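PDB 2EWO: putative agmatine deiminase from Streptococcus mutans, which probably hydrolyses the guanidino group of agmatine to give N-carbamoylputrescine and ammonia, as a member of the guanidino-group-modifying deiminase family. Local coordinates for residues D168-T172 with D263-R267; L174-C179 with T219-I223; K191-E195 with K206-V210; V271-C275 with Q334-M338. All coordinates share one frame; numbering follows the deposited sequence.

Contact 1 (D168-T172 with D263-R267); sequences DGEGT and DAKGR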
loop_
_atom_site.group_PDB
_atom_site.type_symbol
_atom_site.label_atom_id
_atom_site.label_comp_id
_atom_site.label_asym_id
_atom_site.label_seq_id
_atom_site.Cartn_x
_atom_site.Cartn_y
_atom_site.Cartn_z
ATOM N N ASP A 168 -24.316 -30.680 9.961
ATOM C CA ASP A 168 -24.398 -31.492 11.159
ATOM C C ASP A 168 -23.444 -32.668 10.911
ATOM O O ASP A 168 -23.289 -33.129 9.773
ATOM C CB ASP A 168 -25.841 -31.981 11.403
ATOM C CG ASP A 168 -26.287 -33.068 10.420
ATOM O OD1 ASP A 168 -26.401 -32.794 9.210
ATOM O OD2 ASP A 168 -26.532 -34.203 10.872
ATOM N N GLY A 169 -22.789 -33.132 11.972
ATOM C CA GLY A 169 -21.850 -34.234 11.842
ATOM C C GLY A 169 -22.038 -35.153 10.643
ATOM O O GLY A 169 -21.112 -35.328 9.850
ATOM N N GLU A 170 -23.234 -35.728 10.492
ATOM C CA GLU A 170 -23.497 -36.659 9.390
ATOM C C GLU A 170 -24.152 -36.107 8.126
ATOM O O GLU A 170 -24.965 -35.189 8.171
ATOM C CB GLU A 170 -24.302 -37.867 9.889
ATOM C CG GLU A 170 -25.362 -37.560 10.949
ATOM C CD GLU A 170 -24.819 -37.655 12.379
ATOM O OE1 GLU A 170 -23.908 -36.871 12.728
ATOM O OE2 GLU A 170 -25.304 -38.517 13.149
ATOM N N GLY A 171 -23.770 -36.713 7.002
ATOM C CA GLY A 171 -24.243 -36.343 5.673
ATOM C C GLY A 171 -25.440 -35.436 5.444
ATOM O O GLY A 171 -26.354 -35.791 4.701
ATOM N N THR A 172 -25.443 -34.256 6.043
ATOM C CA THR A 172 -26.561 -33.350 5.840
ATOM C C THR A 172 -26.125 -31.909 5.994
ATOM O O THR A 172 -25.342 -31.582 6.881
ATOM C CB THR A 172 -27.702 -33.628 6.836
ATOM O OG1 THR A 172 -28.136 -34.988 6.706
ATOM C CG2 THR A 172 -28.884 -32.703 6.559
ATOM N N ASP A 263 -33.341 -35.587 8.431
ATOM C CA ASP A 263 -31.969 -35.577 7.945
ATOM C C ASP A 263 -31.554 -36.867 7.235
ATOM O O ASP A 263 -32.394 -37.650 6.783
ATOM C CB ASP A 263 -30.991 -35.269 9.087
ATOM C CG ASP A 263 -31.129 -36.219 10.255
ATOM O OD1 ASP A 263 -31.045 -37.453 10.053
ATOM O OD2 ASP A 263 -31.314 -35.718 11.382
ATOM N N ALA A 264 -30.244 -37.067 7.132
ATOM C CA ALA A 264 -29.698 -38.235 6.467
ATOM C C ALA A 264 -29.943 -39.509 7.250
ATOM O O ALA A 264 -30.589 -40.432 6.755
ATOM C CB ALA A 264 -28.211 -38.052 6.238
ATOM N N LYS A 265 -29.422 -39.564 8.470
ATOM C CA LYS A 265 -29.580 -40.759 9.290
ATOM C C LYS A 265 -31.035 -41.138 9.551
ATOM O O LYS A 265 -31.319 -42.256 9.989
ATOM C CB LYS A 265 -28.804 -40.612 10.605
ATOM C CG LYS A 265 -27.295 -40.702 10.406
ATOM C CD LYS A 265 -26.547 -40.988 11.705
ATOM C CE LYS A 265 -25.050 -41.226 11.443
ATOM N NZ LYS A 265 -24.264 -41.655 12.649
ATOM N N GLY A 266 -31.954 -40.216 9.274
ATOM C CA GLY A 266 -33.368 -40.516 9.452
ATOM C C GLY A 266 -34.153 -39.805 10.543
ATOM O O GLY A 266 -35.354 -39.574 10.384
ATOM N N ARG A 267 -33.499 -39.471 11.651
ATOM C CA ARG A 267 -34.187 -38.801 12.747
ATOM C C ARG A 267 -34.875 -37.515 12.318
ATOM O O ARG A 267 -34.422 -36.824 11.407
ATOM C CB ARG A 267 -33.215 -38.505 13.883
ATOM C CG ARG A 267 -31.884 -37.971 13.423
ATOM C CD ARG A 267 -30.938 -37.810 14.603
ATOM N NE ARG A 267 -29.534 -37.960 14.222
ATOM C CZ ARG A 267 -28.880 -37.150 13.396
ATOM N NH1 ARG A 267 -29.497 -36.110 12.844
ATOM N NH2 ARG A 267 -27.602 -37.379 13.134
#
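A single carboxylate oxygen, Glu170 OE2, faces two cationic side chains at once: Lys265 and Arg267 reach it from the loop 263-267. Lys265 NZ makes a salt bridge 3.3 Å from Glu170 OE2, and the extended lysine chain crosses the glutamate at about a right angle, so that its CD and CE methylenes also pack beside the same oxygen. Arg267 offers NH2 to Glu170 OE2 at the guanidinium edge, in a salt bridge whose hydrogen bond is weak and whose NH2 is doubtfully placed. Asp263 also pairs with Arg267, but the modelled closeness of Asp263 OD2 to Arg267 NH1 is doubtful. Asp168 OD2 stands 4.0 Å from Arg267 NH1, itself not firmly placed, beyond a salt bridge but probably still attractive.

A second tie lies at Thr172. Its hydroxyl sits beside its own backbone N (chi1 -58°), where OG1 accepts a hydrogen bond from Ala264 N at 3.0 Å and donates one to Gly171 O at 2.8 Å, the latter from above the carbonyl plane. A threonine suits this place because one hydroxyl can serve both loops, while the small Ala264 lets them approach.

The segment 168-172 is the turn of the beta-hairpin between strands 165-168 and 172-176. Two acids of the turn, with Asp263 opposite, lie near two bases, so the cluster's negative charge is probably offset in part by Lys265 and Arg267.

Contact 2 (L174-C179 with T219-I223); sequences LVTEMC and TNGHI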
loop_
_atom_site.group_PDB
_atom_site.type_symbol
_atom_site.label_atom_id
_atom_site.label_comp_id
_atom_site.label_asym_id
_atom_site.label_seq_id
_atom_site.Cartn_x
_atom_site.Cartn_y
_atom_site.Cartn_z
ATOM N N LEU A 174 -27.492 -27.573 5.513
ATOM C CA LEU A 174 -28.617 -26.649 5.384
ATOM C C LEU A 174 -28.304 -25.451 4.491
ATOM O O LEU A 174 -27.708 -24.477 4.953
ATOM C CB LEU A 174 -29.034 -26.136 6.766
ATOM C CG LEU A 174 -29.893 -27.062 7.624
ATOM C CD1 LEU A 174 -30.123 -26.450 9.012
ATOM C CD2 LEU A 174 -31.212 -27.290 6.909
ATOM N N VAL A 175 -28.709 -25.512 3.222
ATOM C CA VAL A 175 -28.476 -24.400 2.292
ATOM C C VAL A 175 -29.770 -23.619 2.055
ATOM O O VAL A 175 -30.856 -24.107 2.355
ATOM C CB VAL A 175 -27.951 -24.882 0.914
ATOM C CG1 VAL A 175 -26.665 -25.674 1.089
ATOM C CG2 VAL A 175 -29.020 -25.707 0.209
ATOM N N THR A 176 -29.646 -22.413 1.510
ATOM C CA THR A 176 -30.792 -21.547 1.238
ATOM C C THR A 176 -30.883 -21.259 -0.274
ATOM O O THR A 176 -30.174 -20.397 -0.779
ATOM C CB THR A 176 -30.646 -20.229 2.069
ATOM O OG1 THR A 176 -31.485 -19.207 1.526
ATOM C CG2 THR A 176 -29.192 -19.763 2.091
ATOM N N GLU A 177 -31.752 -21.970 -0.995
ATOM C CA GLU A 177 -31.859 -21.794 -2.453
ATOM C C GLU A 177 -31.989 -20.370 -2.978
ATOM O O GLU A 177 -31.581 -20.090 -4.103
ATOM C CB GLU A 177 -32.999 -22.648 -3.013
ATOM C CG GLU A 177 -34.332 -22.420 -2.335
ATOM C CD GLU A 177 -35.336 -23.535 -2.605
ATOM O OE1 GLU A 177 -35.245 -24.199 -3.676
ATOM O OE2 GLU A 177 -36.221 -23.728 -1.729
HETATM N N MSE A 178 -32.556 -19.473 -2.179
HETATM C CA MSE A 178 -32.700 -18.083 -2.612
HETATM C C MSE A 178 -31.319 -17.423 -2.795
HETATM O O MSE A 178 -31.210 -16.309 -3.318
HETATM C CB MSE A 178 -33.530 -17.290 -1.594
HETATM C CG MSE A 178 -33.827 -15.854 -2.022
HETATM SE SE MSE A 178 -33.131 -14.513 -0.784
HETATM C CE MSE A 178 -34.825 -13.694 -0.253
ATOM N N CYS A 179 -30.273 -18.122 -2.362
ATOM C CA CYS A 179 -28.904 -17.632 -2.467
ATOM C C CYS A 179 -28.049 -18.512 -3.370
ATOM O O CYS A 179 -27.539 -18.046 -4.383
ATOM C CB CYS A 179 -28.265 -17.551 -1.083
ATOM S SG CYS A 179 -26.487 -17.300 -1.096
ATOM N N THR A 219 -26.542 -10.339 1.265
ATOM C CA THR A 219 -25.880 -11.633 1.219
ATOM C C THR A 219 -26.682 -12.542 0.292
ATOM O O THR A 219 -26.243 -13.636 -0.066
ATOM C CB THR A 219 -25.793 -12.265 2.640
ATOM O OG1 THR A 219 -27.103 -12.637 3.094
ATOM C CG2 THR A 219 -25.198 -11.260 3.633
ATOM N N ASN A 220 -27.857 -12.058 -0.105
ATOM C CA ASN A 220 -28.766 -12.787 -0.984
ATOM C C ASN A 220 -29.417 -13.956 -0.277
ATOM O O ASN A 220 -29.576 -15.039 -0.843
ATOM C CB ASN A 220 -28.038 -13.287 -2.226
ATOM C CG ASN A 220 -27.548 -12.159 -3.090
ATOM O OD1 ASN A 220 -28.276 -11.191 -3.319
ATOM N ND2 ASN A 220 -26.311 -12.267 -3.575
ATOM N N GLY A 221 -29.778 -13.722 0.978
ATOM C CA GLY A 221 -30.442 -14.739 1.765
ATOM C C GLY A 221 -29.617 -15.904 2.278
ATOM O O GLY A 221 -29.918 -17.060 1.982
ATOM N N HIS A 222 -28.579 -15.614 3.048
ATOM C CA HIS A 222 -27.758 -16.672 3.619
ATOM C C HIS A 222 -28.590 -17.403 4.672
ATOM O O HIS A 222 -29.522 -16.829 5.245
ATOM C CB HIS A 222 -26.516 -16.081 4.279
ATOM C CG HIS A 222 -25.369 -15.868 3.342
ATOM N ND1 HIS A 222 -24.167 -15.333 3.756
ATOM C CD2 HIS A 222 -25.221 -16.154 2.028
ATOM C CE1 HIS A 222 -23.329 -15.301 2.736
ATOM N NE2 HIS A 222 -23.945 -15.794 1.675
ATOM N N ILE A 223 -28.243 -18.660 4.936
ATOM C CA ILE A 223 -28.976 -19.458 5.915
ATOM C C ILE A 223 -28.478 -19.256 7.347
ATOM O O ILE A 223 -29.188 -19.562 8.305
ATOM C CB ILE A 223 -28.906 -20.970 5.567
ATOM C CG1 ILE A 223 -30.027 -21.722 6.275
ATOM C CG2 ILE A 223 -27.574 -21.558 6.017
ATOM C CD1 ILE A 223 -30.246 -23.097 5.722
#
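This is a buried loop-against-strand contact: the loop 219-223 runs past the end of strand 172-176 and the start of helix 177-180. That strand is the middle one of three, bonded through its backbone to His166 on one neighbour and to Leu208 and Val210 on the other.

Ile223 buries the most surface. Extended at both torsions, it carries CD1 to 3.4 Å from Leu174 CB, and the branched aliphatic chain fits an apolar place beside the strand. Thr176 stands at the N-cap position of the helix, yet its side chain turns to the loop instead: with OG1 anti to the backbone N (chi1 161°) the hydroxyl donates to Gly221 O at 2.7 Å, although the place of that carbonyl is less sure.

Gly221 has a positive phi (74°), which favours glycine, and its bare CA lets the SE of Met178, a selenomethionine, come within 3.7 Å of it. Cys179 comes to the imidazole of His222 at its edge, near the ring plane, with Cys179 SG 3.6 Å from His222 CD2; a slim thiol suits so narrow an approach. One face of the same ring is covered by Thr219 CB, 3.6 Å above its centre, and Trp123 and Glu161 also touch the histidine.

The run Gly221-His222-Ile223 is consistent with the Gly-His-Ile-Asp segment that brings the active-site histidine in related deiminases, which would place the contact beside the probable active site of this alpha/beta-propeller enzyme.

Contact 3 (K191-E195 with K206-V210); sequences KEDIE and KVLWV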
loop_
_atom_site.group_PDB
_atom_site.type_symbol
_atom_site.label_atom_id
_atom_site.label_comp_id
_atom_site.label_asym_id
_atom_site.label_seq_id
_atom_site.Cartn_x
_atom_site.Cartn_y
_atom_site.Cartn_z
ATOM N N LYS A 191 -29.445 -26.889 -10.068
ATOM C CA LYS A 191 -29.686 -27.187 -8.660
ATOM C C LYS A 191 -29.212 -28.613 -8.373
ATOM O O LYS A 191 -28.950 -28.977 -7.229
ATOM C CB LYS A 191 -31.180 -27.057 -8.332
ATOM C CG LYS A 191 -31.522 -27.246 -6.860
ATOM C CD LYS A 191 -33.033 -27.232 -6.639
ATOM C CE LYS A 191 -33.400 -27.464 -5.178
ATOM N NZ LYS A 191 -34.875 -27.473 -5.000
ATOM N N GLU A 192 -29.094 -29.411 -9.430
ATOM C CA GLU A 192 -28.656 -30.799 -9.314
ATOM C C GLU A 192 -27.142 -30.816 -9.128
ATOM O O GLU A 192 -26.620 -31.460 -8.213
ATOM C CB GLU A 192 -29.027 -31.582 -10.584
ATOM C CG GLU A 192 -30.169 -30.972 -11.436
ATOM C CD GLU A 192 -31.546 -30.989 -10.747
ATOM O OE1 GLU A 192 -31.712 -30.304 -9.700
ATOM O OE2 GLU A 192 -32.465 -31.688 -11.256
ATOM N N ASP A 193 -26.456 -30.100 -10.020
ATOM C CA ASP A 193 -24.997 -29.981 -10.015
ATOM C C ASP A 193 -24.519 -29.462 -8.655
ATOM O O ASP A 193 -23.642 -30.058 -8.023
ATOM C CB ASP A 193 -24.530 -28.999 -11.113
ATOM C CG ASP A 193 -25.153 -29.283 -12.493
ATOM O OD1 ASP A 193 -25.737 -30.375 -12.688
ATOM O OD2 ASP A 193 -25.040 -28.404 -13.384
ATOM N N ILE A 194 -25.110 -28.347 -8.225
ATOM C CA ILE A 194 -24.771 -27.708 -6.957
ATOM C C ILE A 194 -24.876 -28.652 -5.766
ATOM O O ILE A 194 -24.030 -28.636 -4.876
ATOM C CB ILE A 194 -25.658 -26.480 -6.717
ATOM C CG1 ILE A 194 -25.384 -25.448 -7.816
ATOM C CG2 ILE A 194 -25.393 -25.899 -5.334
ATOM C CD1 ILE A 194 -26.333 -24.282 -7.828
ATOM N N GLU A 195 -25.911 -29.478 -5.746
ATOM C CA GLU A 195 -26.066 -30.415 -4.652
ATOM C C GLU A 195 -24.892 -31.381 -4.667
ATOM O O GLU A 195 -24.303 -31.669 -3.628
ATOM C CB GLU A 195 -27.375 -31.193 -4.788
ATOM C CG GLU A 195 -28.639 -30.338 -4.696
ATOM C CD GLU A 195 -29.906 -31.161 -4.830
ATOM O OE1 GLU A 195 -30.038 -31.881 -5.849
ATOM O OE2 GLU A 195 -30.766 -31.083 -3.922
ATOM N N LYS A 206 -27.201 -35.665 1.938
ATOM C CA LYS A 206 -28.501 -35.016 1.771
ATOM C C LYS A 206 -28.464 -33.509 1.987
ATOM O O LYS A 206 -27.875 -33.029 2.954
ATOM C CB LYS A 206 -29.537 -35.612 2.721
ATOM C CG LYS A 206 -30.917 -34.987 2.556
ATOM C CD LYS A 206 -31.935 -35.630 3.471
ATOM C CE LYS A 206 -33.341 -35.127 3.173
ATOM N NZ LYS A 206 -34.338 -35.791 4.055
ATOM N N VAL A 207 -29.199 -32.754 1.104
ATOM C CA VAL A 207 -29.179 -31.288 1.225
ATOM C C VAL A 207 -30.610 -30.757 1.397
ATOM O O VAL A 207 -31.468 -30.936 0.520
ATOM C CB VAL A 207 -28.550 -30.674 -0.033
ATOM C CG1 VAL A 207 -29.141 -31.229 -1.332
ATOM C CG2 VAL A 207 -28.728 -29.157 -0.113
ATOM N N LEU A 208 -30.822 -30.117 2.543
ATOM C CA LEU A 208 -32.122 -29.508 2.915
ATOM C C LEU A 208 -32.196 -28.087 2.354
ATOM O O LEU A 208 -31.361 -27.230 2.667
ATOM C CB LEU A 208 -32.250 -29.436 4.438
ATOM C CG LEU A 208 -32.774 -30.730 5.063
ATOM C CD1 LEU A 208 -31.978 -31.964 4.638
ATOM C CD2 LEU A 208 -32.729 -30.711 6.592
ATOM N N TRP A 209 -33.207 -27.844 1.542
ATOM C CA TRP A 209 -33.341 -26.551 0.855
ATOM C C TRP A 209 -34.423 -25.646 1.448
ATOM O O TRP A 209 -35.596 -25.695 1.027
ATOM C CB TRP A 209 -33.699 -26.767 -0.616
ATOM C CG TRP A 209 -32.567 -27.423 -1.409
ATOM C CD1 TRP A 209 -32.342 -28.734 -1.553
ATOM C CD2 TRP A 209 -31.562 -26.725 -2.127
ATOM N NE1 TRP A 209 -31.184 -28.873 -2.382
ATOM C CE2 TRP A 209 -30.746 -27.682 -2.712
ATOM C CE3 TRP A 209 -31.281 -25.369 -2.336
ATOM C CZ2 TRP A 209 -29.648 -27.363 -3.519
ATOM C CZ3 TRP A 209 -30.170 -25.056 -3.146
ATOM C CH2 TRP A 209 -29.393 -26.008 -3.710
ATOM N N VAL A 210 -33.992 -24.829 2.412
ATOM C CA VAL A 210 -34.866 -23.802 2.974
ATOM C C VAL A 210 -35.107 -22.873 1.865
ATOM O O VAL A 210 -34.329 -22.803 0.905
ATOM C CB VAL A 210 -34.252 -23.049 4.129
ATOM C CG1 VAL A 210 -35.071 -21.803 4.504
ATOM C CG2 VAL A 210 -34.173 -23.892 5.393
#
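The Trp209 indole is covered on both faces: Lys191 CE lies over one, 3.6 Å above the ring, and Val207 CG2 of its own strand lies against the opposite face, offset toward the rim. Glu195 and Ile194 meet its edges. The elements belong to a beta-alpha-beta crossover, in which helix 191-202 connects strand 172-176 to its parallel neighbour 206-210 and packs across the sheet.

Lysine suits the face because its methylenes give CH-pi contact and its ammonium adds a cation-pi interaction, with Lys191 NZ 4.4 Å from the centroid of the five-membered ring of Trp209. The chain can do this because it is extended throughout, with CG anti to the backbone N (chi1 -176°), and slides past the indole in the opposite direction. NZ also has a long, weak ion pair with Glu177. Ile194 adds apolar packing at the ring edge, with CG2 4.3 Å from Trp209 CH2.

Glu195, whose CG and OE2 also pack on Val207 CG1, gives the indole N-H its acceptor. Trp209 NE1 donates to Glu195 OE2 at 2.7 Å with an N-H...O angle of 146°; the oxygen is met on its anti side and lies 22° out of the ring plane.

Contact 4 (V271-C275 with Q334-M338); sequences VHKMC and QVQEM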
loop_
_atom_site.group_PDB
_atom_site.type_symbol
_atom_site.label_atom_id
_atom_site.label_comp_id
_atom_site.label_asym_id
_atom_site.label_seq_id
_atom_site.Cartn_x
_atom_site.Cartn_y
_atom_site.Cartn_z
ATOM N N VAL A 271 -36.896 -29.096 15.849
ATOM C CA VAL A 271 -36.771 -27.647 15.652
ATOM C C VAL A 271 -36.903 -26.816 16.940
ATOM O O VAL A 271 -37.791 -27.063 17.750
ATOM C CB VAL A 271 -37.845 -27.137 14.660
ATOM C CG1 VAL A 271 -37.620 -25.659 14.368
ATOM C CG2 VAL A 271 -37.820 -27.967 13.388
ATOM N N HIS A 272 -36.026 -25.835 17.130
ATOM C CA HIS A 272 -36.125 -24.988 18.315
ATOM C C HIS A 272 -36.652 -23.622 17.936
ATOM O O HIS A 272 -37.013 -23.386 16.785
ATOM C CB HIS A 272 -34.785 -24.823 19.025
ATOM C CG HIS A 272 -34.393 -26.005 19.849
ATOM N ND1 HIS A 272 -33.537 -25.912 20.924
ATOM C CD2 HIS A 272 -34.724 -27.313 19.743
ATOM C CE1 HIS A 272 -33.355 -27.111 21.445
ATOM N NE2 HIS A 272 -34.065 -27.979 20.747
ATOM N N LYS A 273 -36.696 -22.721 18.908
ATOM C CA LYS A 273 -37.201 -21.396 18.635
ATOM C C LYS A 273 -36.349 -20.270 19.189
ATOM O O LYS A 273 -36.126 -20.172 20.396
ATOM C CB LYS A 273 -38.632 -21.253 19.153
ATOM C CG LYS A 273 -39.696 -21.866 18.252
ATOM C CD LYS A 273 -41.079 -21.433 18.713
ATOM C CE LYS A 273 -42.189 -22.038 17.875
ATOM N NZ LYS A 273 -43.528 -21.547 18.318
HETATM N N MSE A 274 -35.874 -19.420 18.286
HETATM C CA MSE A 274 -35.069 -18.261 18.647
HETATM C C MSE A 274 -36.015 -17.078 18.470
HETATM O O MSE A 274 -37.023 -17.192 17.778
HETATM C CB MSE A 274 -33.873 -18.136 17.689
HETATM C CG MSE A 274 -32.860 -17.031 18.038
HETATM SE SE MSE A 274 -31.860 -17.354 19.708
HETATM C CE MSE A 274 -30.867 -18.932 19.131
ATOM N N CYS A 275 -35.713 -15.947 19.095
ATOM C CA CYS A 275 -36.572 -14.782 18.949
ATOM C C CYS A 275 -35.914 -13.770 18.027
ATOM O O CYS A 275 -34.720 -13.868 17.724
ATOM C CB CYS A 275 -36.819 -14.128 20.304
ATOM S SG CYS A 275 -35.362 -13.308 20.976
ATOM N N GLN A 334 -33.212 -18.308 25.685
ATOM C CA GLN A 334 -33.507 -19.334 24.696
ATOM C C GLN A 334 -32.280 -20.163 24.339
ATOM O O GLN A 334 -32.331 -21.399 24.395
ATOM C CB GLN A 334 -34.091 -18.709 23.427
ATOM C CG GLN A 334 -35.400 -17.961 23.650
ATOM C CD GLN A 334 -36.283 -17.938 22.406
ATOM O OE1 GLN A 334 -35.887 -17.435 21.347
ATOM N NE2 GLN A 334 -37.490 -18.486 22.532
ATOM N N VAL A 335 -31.188 -19.481 23.981
ATOM C CA VAL A 335 -29.932 -20.144 23.598
ATOM C C VAL A 335 -29.407 -21.010 24.739
ATOM O O VAL A 335 -28.778 -22.058 24.518
ATOM C CB VAL A 335 -28.824 -19.120 23.205
ATOM C CG1 VAL A 335 -29.260 -18.309 21.994
ATOM C CG2 VAL A 335 -28.496 -18.207 24.374
ATOM N N GLN A 336 -29.688 -20.557 25.960
ATOM C CA GLN A 336 -29.287 -21.243 27.180
ATOM C C GLN A 336 -29.934 -22.630 27.229
ATOM O O GLN A 336 -29.280 -23.621 27.574
ATOM C CB GLN A 336 -29.713 -20.398 28.381
ATOM C CG GLN A 336 -29.032 -20.758 29.660
ATOM C CD GLN A 336 -27.544 -20.895 29.494
ATOM O OE1 GLN A 336 -27.067 -21.850 28.880
ATOM N NE2 GLN A 336 -26.793 -19.939 30.036
ATOM N N GLU A 337 -31.216 -22.683 26.862
ATOM C CA GLU A 337 -31.989 -23.925 26.836
ATOM C C GLU A 337 -31.307 -24.927 25.909
ATOM O O GLU A 337 -31.006 -26.057 26.300
ATOM C CB GLU A 337 -33.413 -23.686 26.302
ATOM C CG GLU A 337 -34.156 -22.439 26.816
ATOM C CD GLU A 337 -34.331 -22.397 28.328
ATOM O OE1 GLU A 337 -34.808 -23.405 28.903
ATOM O OE2 GLU A 337 -34.005 -21.344 28.932
HETATM N N MSE A 338 -31.079 -24.492 24.671
HETATM C CA MSE A 338 -30.448 -25.306 23.640
HETATM C C MSE A 338 -29.122 -25.897 24.107
HETATM O O MSE A 338 -28.903 -27.112 24.050
HETATM C CB MSE A 338 -30.212 -24.459 22.396
HETATM C CG MSE A 338 -31.426 -23.671 21.964
HETATM SE SE MSE A 338 -31.004 -22.271 20.677
HETATM C CE MSE A 338 -32.563 -22.411 19.491
#
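The last turn of helix 328-338 packs here against the extended loop 271-275, whose backbone bonds at Met274 to Cys237 and Tyr239 place it beside strand 234-237 and the residues just after it. Gln334 and Met338, one helical turn apart, face the loop, and Val335 flanks them.

Met274 CE lies 3.3 Å from Val335 CG1 and 3.7 Å from Met338 SE; both methionines are modelled as selenomethionine. The Met274 chain leaves with CG anti to the backbone N (chi1 -174°) and then bends at its two outer torsions, which folds the methyl back onto the helix. Long, flexible methionine chains suit such a place, since they can bend to fit a branched valine. In the alpha/beta-propeller fold expected for this family, the contact joins helix 328-338 to the loop after strand 270-271, and the packing relies on side-chain shape, for no hydrogen bond joins the two segments.

Gln334 lays its amide alongside the loop backbone: NE2 lies 3.0 Å from Lys273 O and OE1 2.7 Å from Cys275 N, but neither pair has the angle for a hydrogen bond.

Met338 slides past His272 in the opposite direction. Its CG meets the imidazole at the edge, in the ring plane, 3.2 Å from His272 ND1, while Met338 CE reaches 3.3 Å from His272 CB. The far nitrogen of that imidazole, NE2, has a weak hydrogen bond to Glu234, and Met338 O accepts a hydrogen bond from Arg231 NH2.

From the N terminus, the first segment met is 168-172, whose partner 263-267 comes 91 residues later, so contact 1 closes the widest of these loops. Within it, contact 2 joins 174-179 to 219-223, and within that again contact 3 joins 191-195 to 206-210, giving three enclosing loops with no crossing. All three gather on one three-stranded sheet: contact 1 at its hairpin turn, contact 2 at the far end of strand 172-176, and contact 3 on the neighbouring strand 206-210, which pairs with 172-176 through Val175. Contact 4 follows in series, opening soon after contact 1 closes, and ties the loop 271-275 to helix 328-338.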